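Local structure of protein (aminopeptidase) (Ochrobactrum anthropi, 1B65) at residues Tyr26-Thr30 / Ala171-Val175; Gly34-Phe39 / Thr60-Met66. The protein removes N-terminal residues from peptides as an L-aminopeptidase, also acts as a D-alanine esterase and amidase, and adopts a variant Ntn hydrolase fold. All coordinates share one frame; numbering follows the deposited sequence.

How the contacts relate
From the N terminus the chain first passes through 26-30, a loop leading into strand 36-43. Contact 2 then closes a short excursion of 20 residues, pairing 34-39 with 60-66, whose strand parts are neighbours in the four-stranded sheet. Contact 1 closes much later, when 171-175, in the loop after helix 160-168, returns to 26-30; contact 2 is therefore nested within it. The centres of the two contacts lie about 9 Å apart, and V37 joins them: its N probably donates a hydrogen bond to O of A171, and its CG2 packs on I29. V175 likewise meets F39. Together they bind both loops to strand 36-43, one of the two outermost strands of this sheet within the chain.

Contact 1 of 2, residues Tyr26-Thr30 / Ala171-Val175; sequences YNAIT and ASGPV
The ring of Y26 turns one face to CA of G173 and CD of P174, both CH-pi partners. CA of G173 sits over the CE2 edge of that face, 3.7 Å from CE2 of Y26, and CD of P174 over the CE1 edge, 3.6 Å from CE1 of Y26. The backbone angles of G173 call for glycine, since a side chain would be jammed against the carbonyl O of S172.

T30 grips the same bend from the far end of its segment. Its OG1, set between backbone N and carbonyl carbon (chi1 52°), donates a short hydrogen bond of 2.6 Å to O of G173. The hydroxyl meets this carbonyl at a C=O...O angle of 142°, tilted 27° from its plane. The same torsion sends the methyl branch beside the backbone N, where CG2 of T30 touches CG2 of V175 at 3.6 Å as the two side chains cross at a slant. CB of A28 reaches that same valine methyl, 4.0 Å away.

Two waters stitch the backbones together: one donates to O of Y26 and accepts from N of V175, the other joins O of T30 to N of G173.

Behind this surface contact, N27, A28 and V175 lean on strand 194-204 of the six-stranded sheet, while I29, T30 and V175 pack against strand 36-43 of the four-stranded one.

Contact 2 of 2, residues Gly34-Phe39 / Thr60-Met66; sequences GVGVGF and TAILPHM
F39 presents the edge of its ring to T60: OG1 of T60 lies in the ring plane, 3.4 Å from CD1 of F39. The two side chains stand side by side and point the same way, and CG2 of T60 lies 3.7 Å from CE1 of F39. The threonine hydroxyl is engaged with N of G182, and Q176 touches the phenylalanine from a loop.

The backbones carrying them form an antiparallel ladder, the N-to-C directions of segments 36-39 and 60-63 being 162° apart. G36 with L63 and G38 with A61 are the hydrogen-bonded pairs, each joined by two N-H...O=C bonds, as between N of A61 and O of G38 (2.8 Å). V37-I62 and F39-T60 are the non-hydrogen-bonded pairs; between the rungs, CA of V37 makes a CA-H...O contact with O of A61 at 3.2 Å. These two strands lie at one edge of the four-stranded mixed sheet, consistent with one of the two stacked sheets of the Ntn hydrolase fold: strand 56-63 pairs on its other flank with strand 103-107, and strand 36-43 is outermost within the chain.

V35, just before the strand, lies alongside I62, its CG1 3.7 Å from CG2 of I62. Past P64 the chain bends, and N of M66 returns to O of G34 in a nearly straight bond of 2.9 Å (169° at the hydrogen), in the carbonyl plane. M66 then folds back over G36: with CG between backbone N and carbonyl carbon (chi1 69°) and a bend at chi3, SD of M66 lies 3.6 Å and its CE 3.5 Å from CA of G36, where a side chain of G36 would clash with SD.

Contact 1 of 2, residues Tyr26-Thr30 / Ala171-Val175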
ATOM      1  N   TYR A  26     -18.530  22.837  21.009  1.00 10.47           N
ATOM      2  CA  TYR A  26     -17.873  23.951  20.357  1.00 12.74           C
ATOM      3  C   TYR A  26     -17.853  23.799  18.843  1.00 12.66           C
ATOM      4  O   TYR A  26     -17.269  24.659  18.194  1.00 13.97           O
ATOM      5  CB  TYR A  26     -16.407  24.105  20.872  1.00 13.80           C
ATOM      6  CG  TYR A  26     -16.429  24.487  22.341  1.00 19.03           C
ATOM      7  CD1 TYR A  26     -16.896  25.755  22.708  1.00 21.17           C
ATOM      8  CD2 TYR A  26     -16.064  23.599  23.342  1.00 19.01           C
ATOM      9  CE1 TYR A  26     -16.939  26.126  24.042  1.00 22.44           C
ATOM     10  CE2 TYR A  26     -16.089  23.976  24.680  1.00 21.78           C
ATOM     11  CZ  TYR A  26     -16.551  25.228  25.012  1.00 22.44           C
ATOM     12  OH  TYR A  26     -16.606  25.641  26.341  1.00 25.62           O
ATOM     13  N   ASN A  27     -18.379  22.697  18.315  1.00 12.23           N
ATOM     14  CA  ASN A  27     -18.355  22.429  16.881  1.00 12.17           C
ATOM     15  C   ASN A  27     -16.892  22.539  16.396  1.00 11.99           C
ATOM     16  O   ASN A  27     -16.528  23.285  15.484  1.00 12.77           O
ATOM     17  CB  ASN A  27     -19.258  23.343  16.046  1.00 11.68           C
ATOM     18  CG  ASN A  27     -19.333  22.895  14.586  1.00 12.02           C
ATOM     19  OD1 ASN A  27     -19.064  21.756  14.202  1.00 12.48           O
ATOM     20  ND2 ASN A  27     -19.784  23.800  13.727  1.00 12.37           N
ATOM     21  N   ALA A  28     -16.051  21.781  17.111  1.00 11.72           N
ATOM     22  CA  ALA A  28     -14.616  21.815  16.833  1.00 12.36           C
ATOM     23  C   ALA A  28     -13.934  20.531  17.238  1.00 11.33           C
ATOM     24  O   ALA A  28     -14.482  19.771  18.028  1.00 11.30           O
ATOM     25  CB  ALA A  28     -13.936  22.925  17.653  1.00 12.55           C
ATOM     26  N   ILE A  29     -12.663  20.382  16.786  1.00 11.61           N
ATOM     27  CA  ILE A  29     -11.953  19.140  17.137  1.00 11.96           C
ATOM     28  C   ILE A  29     -11.695  18.952  18.615  1.00 11.05           C
ATOM     29  O   ILE A  29     -11.579  17.828  19.140  1.00 12.10           O
ATOM     30  CB  ILE A  29     -10.644  19.076  16.289  1.00 11.00           C
ATOM     31  CG1 ILE A  29     -10.112  17.631  16.398  1.00 11.92           C
ATOM     32  CG2 ILE A  29      -9.636  20.085  16.801  1.00 12.77           C
ATOM     33  CD1 ILE A  29      -9.017  17.297  15.380  1.00 14.52           C
ATOM     34  N   THR A  30     -11.717  20.024  19.420  1.00 11.24           N
ATOM     35  CA  THR A  30     -11.605  19.927  20.877  1.00 11.38           C
ATOM     36  C   THR A  30     -12.860  19.349  21.520  1.00  9.38           C
ATOM     37  O   THR A  30     -12.812  19.058  22.714  1.00 12.50           O
ATOM     38  CB  THR A  30     -11.345  21.319  21.496  1.00 12.87           C
ATOM     39  OG1 THR A  30     -12.364  22.174  20.977  1.00 13.79           O
ATOM     40  CG2 THR A  30      -9.952  21.787  21.083  1.00 12.98           C
ATOM     41  N   ALA A 171      -4.920  24.026  24.130  1.00 15.75           N
ATOM     42  CA  ALA A 171      -5.971  24.180  25.117  1.00 15.98           C
ATOM     43  C   ALA A 171      -7.287  23.567  24.619  1.00 15.08           C
ATOM     44  O   ALA A 171      -7.436  23.274  23.428  1.00 14.93           O
ATOM     45  CB  ALA A 171      -6.273  25.679  25.344  1.00 18.69           C
ATOM     46  N   SER A 172      -8.191  23.349  25.557  1.00 14.78           N
ATOM     47  CA  SER A 172      -9.517  22.826  25.200  1.00 14.56           C
ATOM     48  C   SER A 172     -10.418  24.011  24.822  1.00 15.66           C
ATOM     49  O   SER A 172      -9.935  25.151  24.716  1.00 18.11           O
ATOM     50  CB  SER A 172     -10.145  22.079  26.369  1.00 16.42           C
ATOM     51  OG  SER A 172     -10.224  22.913  27.524  1.00 15.87           O
ATOM     52  N   GLY A 173     -11.716  23.803  24.625  1.00 17.03           N
ATOM     53  CA  GLY A 173     -12.585  24.942  24.323  1.00 18.15           C
ATOM     54  C   GLY A 173     -12.583  25.347  22.845  1.00 18.45           C
ATOM     55  O   GLY A 173     -12.190  24.641  21.922  1.00 15.58           O
ATOM     56  N   PRO A 174     -13.116  26.544  22.587  1.00 18.18           N
ATOM     57  CA  PRO A 174     -13.314  27.044  21.251  1.00 17.65           C
ATOM     58  C   PRO A 174     -11.986  27.172  20.513  1.00 17.25           C
ATOM     59  O   PRO A 174     -10.968  27.502  21.117  1.00 14.50           O
ATOM     60  CB  PRO A 174     -13.882  28.453  21.420  1.00 20.43           C
ATOM     61  CG  PRO A 174     -14.346  28.543  22.814  1.00 20.11           C
ATOM     62  CD  PRO A 174     -13.655  27.474  23.618  1.00 19.61           C
ATOM     63  N   VAL A 175     -12.076  26.904  19.215  1.00 15.98           N
ATOM     64  CA  VAL A 175     -10.848  26.958  18.399  1.00 14.74           C
ATOM     65  C   VAL A 175     -10.948  28.107  17.414  1.00 15.07           C
ATOM     66  O   VAL A 175     -11.932  28.198  16.682  1.00 15.27           O
ATOM     67  CB  VAL A 175     -10.681  25.621  17.671  1.00 15.18           C
ATOM     68  CG1 VAL A 175      -9.562  25.589  16.636  1.00 15.55           C
ATOM     69  CG2 VAL A 175     -10.459  24.506  18.704  1.00 15.79           C
TER
HETATM   70  O   HOH W   1     -15.077  26.581  18.396  1.00 22.83           O
HETATM   71  O   HOH W   2     -13.247  21.247  24.923  1.00 20.48           O

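Contact 2 of 2, residues Gly34-Phe39 / Thr60-Met66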
ATOM      1  N   GLY A  34     -10.089  15.510  25.715  1.00 15.76           N
ATOM      2  CA  GLY A  34      -8.651  15.466  25.947  1.00 14.18           C
ATOM      3  C   GLY A  34      -7.828  16.063  24.814  1.00 12.88           C
ATOM      4  O   GLY A  34      -6.641  16.160  25.028  1.00 12.03           O
ATOM      5  N   VAL A  35      -8.451  16.353  23.666  1.00 12.74           N
ATOM      6  CA  VAL A  35      -7.656  16.869  22.545  1.00 12.43           C
ATOM      7  C   VAL A  35      -7.546  18.382  22.653  1.00 12.68           C
ATOM      8  O   VAL A  35      -8.592  19.038  22.736  1.00 13.78           O
ATOM      9  CB  VAL A  35      -8.312  16.502  21.197  1.00 12.36           C
ATOM     10  CG1 VAL A  35      -7.589  17.225  20.047  1.00 15.51           C
ATOM     11  CG2 VAL A  35      -8.233  14.978  21.046  1.00 15.08           C
ATOM     12  N   GLY A  36      -6.347  18.904  22.596  1.00 12.64           N
ATOM     13  CA  GLY A  36      -6.227  20.399  22.701  1.00 12.44           C
ATOM     14  C   GLY A  36      -5.616  20.921  21.402  1.00 12.85           C
ATOM     15  O   GLY A  36      -4.921  20.195  20.665  1.00 13.47           O
ATOM     16  N   VAL A  37      -5.849  22.194  21.080  1.00 10.49           N
ATOM     17  CA  VAL A  37      -5.293  22.806  19.872  1.00 11.92           C
ATOM     18  C   VAL A  37      -4.574  24.088  20.293  1.00 11.50           C
ATOM     19  O   VAL A  37      -5.132  24.814  21.132  1.00 12.40           O
ATOM     20  CB  VAL A  37      -6.412  23.176  18.874  1.00 13.62           C
ATOM     21  CG1 VAL A  37      -5.911  23.940  17.664  1.00 15.77           C
ATOM     22  CG2 VAL A  37      -7.147  21.903  18.412  1.00 14.36           C
ATOM     23  N   GLY A  38      -3.375  24.299  19.768  1.00 10.63           N
ATOM     24  CA  GLY A  38      -2.671  25.544  20.070  1.00 13.02           C
ATOM     25  C   GLY A  38      -2.130  26.141  18.767  1.00 14.63           C
ATOM     26  O   GLY A  38      -1.874  25.402  17.804  1.00 13.96           O
ATOM     27  N   PHE A  39      -2.017  27.477  18.752  1.00 12.75           N
ATOM     28  CA  PHE A  39      -1.549  28.128  17.537  1.00 12.88           C
ATOM     29  C   PHE A  39      -0.453  29.165  17.819  1.00 14.89           C
ATOM     30  O   PHE A  39      -0.434  29.769  18.909  1.00 14.54           O
ATOM     31  CB  PHE A  39      -2.664  28.950  16.871  1.00 14.15           C
ATOM     32  CG  PHE A  39      -3.880  28.212  16.392  1.00 15.16           C
ATOM     33  CD1 PHE A  39      -3.829  27.338  15.308  1.00 15.96           C
ATOM     34  CD2 PHE A  39      -5.075  28.363  17.054  1.00 15.04           C
ATOM     35  CE1 PHE A  39      -4.969  26.695  14.878  1.00 15.62           C
ATOM     36  CE2 PHE A  39      -6.214  27.719  16.649  1.00 16.27           C
ATOM     37  CZ  PHE A  39      -6.175  26.862  15.557  1.00 15.88           C
ATOM     38  N   THR A  60       0.365  25.115  13.784  1.00 12.46           N
ATOM     39  CA  THR A  60      -0.826  24.600  14.465  1.00 13.03           C
ATOM     40  C   THR A  60      -0.398  23.363  15.241  1.00 12.80           C
ATOM     41  O   THR A  60       0.369  22.566  14.678  1.00 13.03           O
ATOM     42  CB  THR A  60      -1.889  24.239  13.404  1.00 12.01           C
ATOM     43  OG1 THR A  60      -2.342  25.475  12.822  1.00 12.87           O
ATOM     44  CG2 THR A  60      -3.094  23.567  14.042  1.00 11.13           C
ATOM     45  N   ALA A  61      -0.811  23.176  16.482  1.00 11.41           N
ATOM     46  CA  ALA A  61      -0.451  21.941  17.198  1.00 12.77           C
ATOM     47  C   ALA A  61      -1.717  21.307  17.757  1.00 13.51           C
ATOM     48  O   ALA A  61      -2.588  22.000  18.266  1.00 13.14           O
ATOM     49  CB  ALA A  61       0.486  22.311  18.354  1.00 13.03           C
ATOM     50  N   ILE A  62      -1.904  20.021  17.525  1.00 11.34           N
ATOM     51  CA  ILE A  62      -3.078  19.316  18.062  1.00 12.00           C
ATOM     52  C   ILE A  62      -2.520  18.246  19.002  1.00 13.28           C
ATOM     53  O   ILE A  62      -1.812  17.339  18.536  1.00 14.37           O
ATOM     54  CB  ILE A  62      -3.828  18.663  16.879  1.00 11.72           C
ATOM     55  CG1 ILE A  62      -4.278  19.759  15.893  1.00 14.54           C
ATOM     56  CG2 ILE A  62      -5.030  17.884  17.427  1.00 12.96           C
ATOM     57  CD1 ILE A  62      -4.361  19.265  14.470  1.00 16.49           C
ATOM     58  N   LEU A  63      -2.870  18.252  20.266  1.00 12.61           N
ATOM     59  CA  LEU A  63      -2.298  17.251  21.185  1.00 12.91           C
ATOM     60  C   LEU A  63      -3.380  16.417  21.837  1.00 14.13           C
ATOM     61  O   LEU A  63      -4.203  16.960  22.575  1.00 13.63           O
ATOM     62  CB  LEU A  63      -1.601  18.020  22.305  1.00 15.12           C
ATOM     63  CG  LEU A  63      -0.342  17.583  23.004  1.00 21.12           C
ATOM     64  CD1 LEU A  63      -0.318  17.973  24.493  1.00 20.85           C
ATOM     65  CD2 LEU A  63       0.128  16.159  22.756  1.00 20.04           C
ATOM     66  N   PRO A  64      -3.392  15.129  21.580  1.00 15.25           N
ATOM     67  CA  PRO A  64      -4.352  14.213  22.209  1.00 15.27           C
ATOM     68  C   PRO A  64      -3.959  13.951  23.660  1.00 13.63           C
ATOM     69  O   PRO A  64      -2.778  14.083  24.004  1.00 13.58           O
ATOM     70  CB  PRO A  64      -4.217  12.941  21.399  1.00 16.54           C
ATOM     71  CG  PRO A  64      -3.362  13.256  20.216  1.00 18.47           C
ATOM     72  CD  PRO A  64      -2.486  14.434  20.613  1.00 14.79           C
ATOM     73  N   HIS A  65      -4.885  13.625  24.552  1.00 13.19           N
ATOM     74  CA  HIS A  65      -4.626  13.320  25.954  1.00 13.48           C
ATOM     75  C   HIS A  65      -3.722  14.367  26.571  1.00 12.80           C
ATOM     76  O   HIS A  65      -2.718  14.080  27.227  1.00 11.60           O
ATOM     77  CB  HIS A  65      -3.976  11.930  26.075  1.00 15.10           C
ATOM     78  CG  HIS A  65      -4.885  10.835  25.611  1.00 15.57           C
ATOM     79  ND1 HIS A  65      -6.138  10.619  26.151  1.00 17.80           N
ATOM     80  CD2 HIS A  65      -4.682   9.866  24.675  1.00 16.44           C
ATOM     81  CE1 HIS A  65      -6.674   9.556  25.556  1.00 18.59           C
ATOM     82  NE2 HIS A  65      -5.829   9.104  24.667  1.00 15.25           N
ATOM     83  N   MET A  66      -4.103  15.652  26.436  1.00 13.38           N
ATOM     84  CA  MET A  66      -3.182  16.712  26.840  1.00 16.44           C
ATOM     85  C   MET A  66      -2.906  16.764  28.325  1.00 20.01           C
ATOM     86  O   MET A  66      -1.874  17.293  28.747  1.00 23.11           O
ATOM     87  CB  MET A  66      -3.618  18.060  26.231  1.00 18.10           C
ATOM     88  CG  MET A  66      -4.883  18.525  26.856  1.00 17.13           C
ATOM     89  SD  MET A  66      -5.403  20.141  26.150  1.00 17.76           S
ATOM     90  CE  MET A  66      -7.142  19.716  26.062  1.00 18.08           C
TER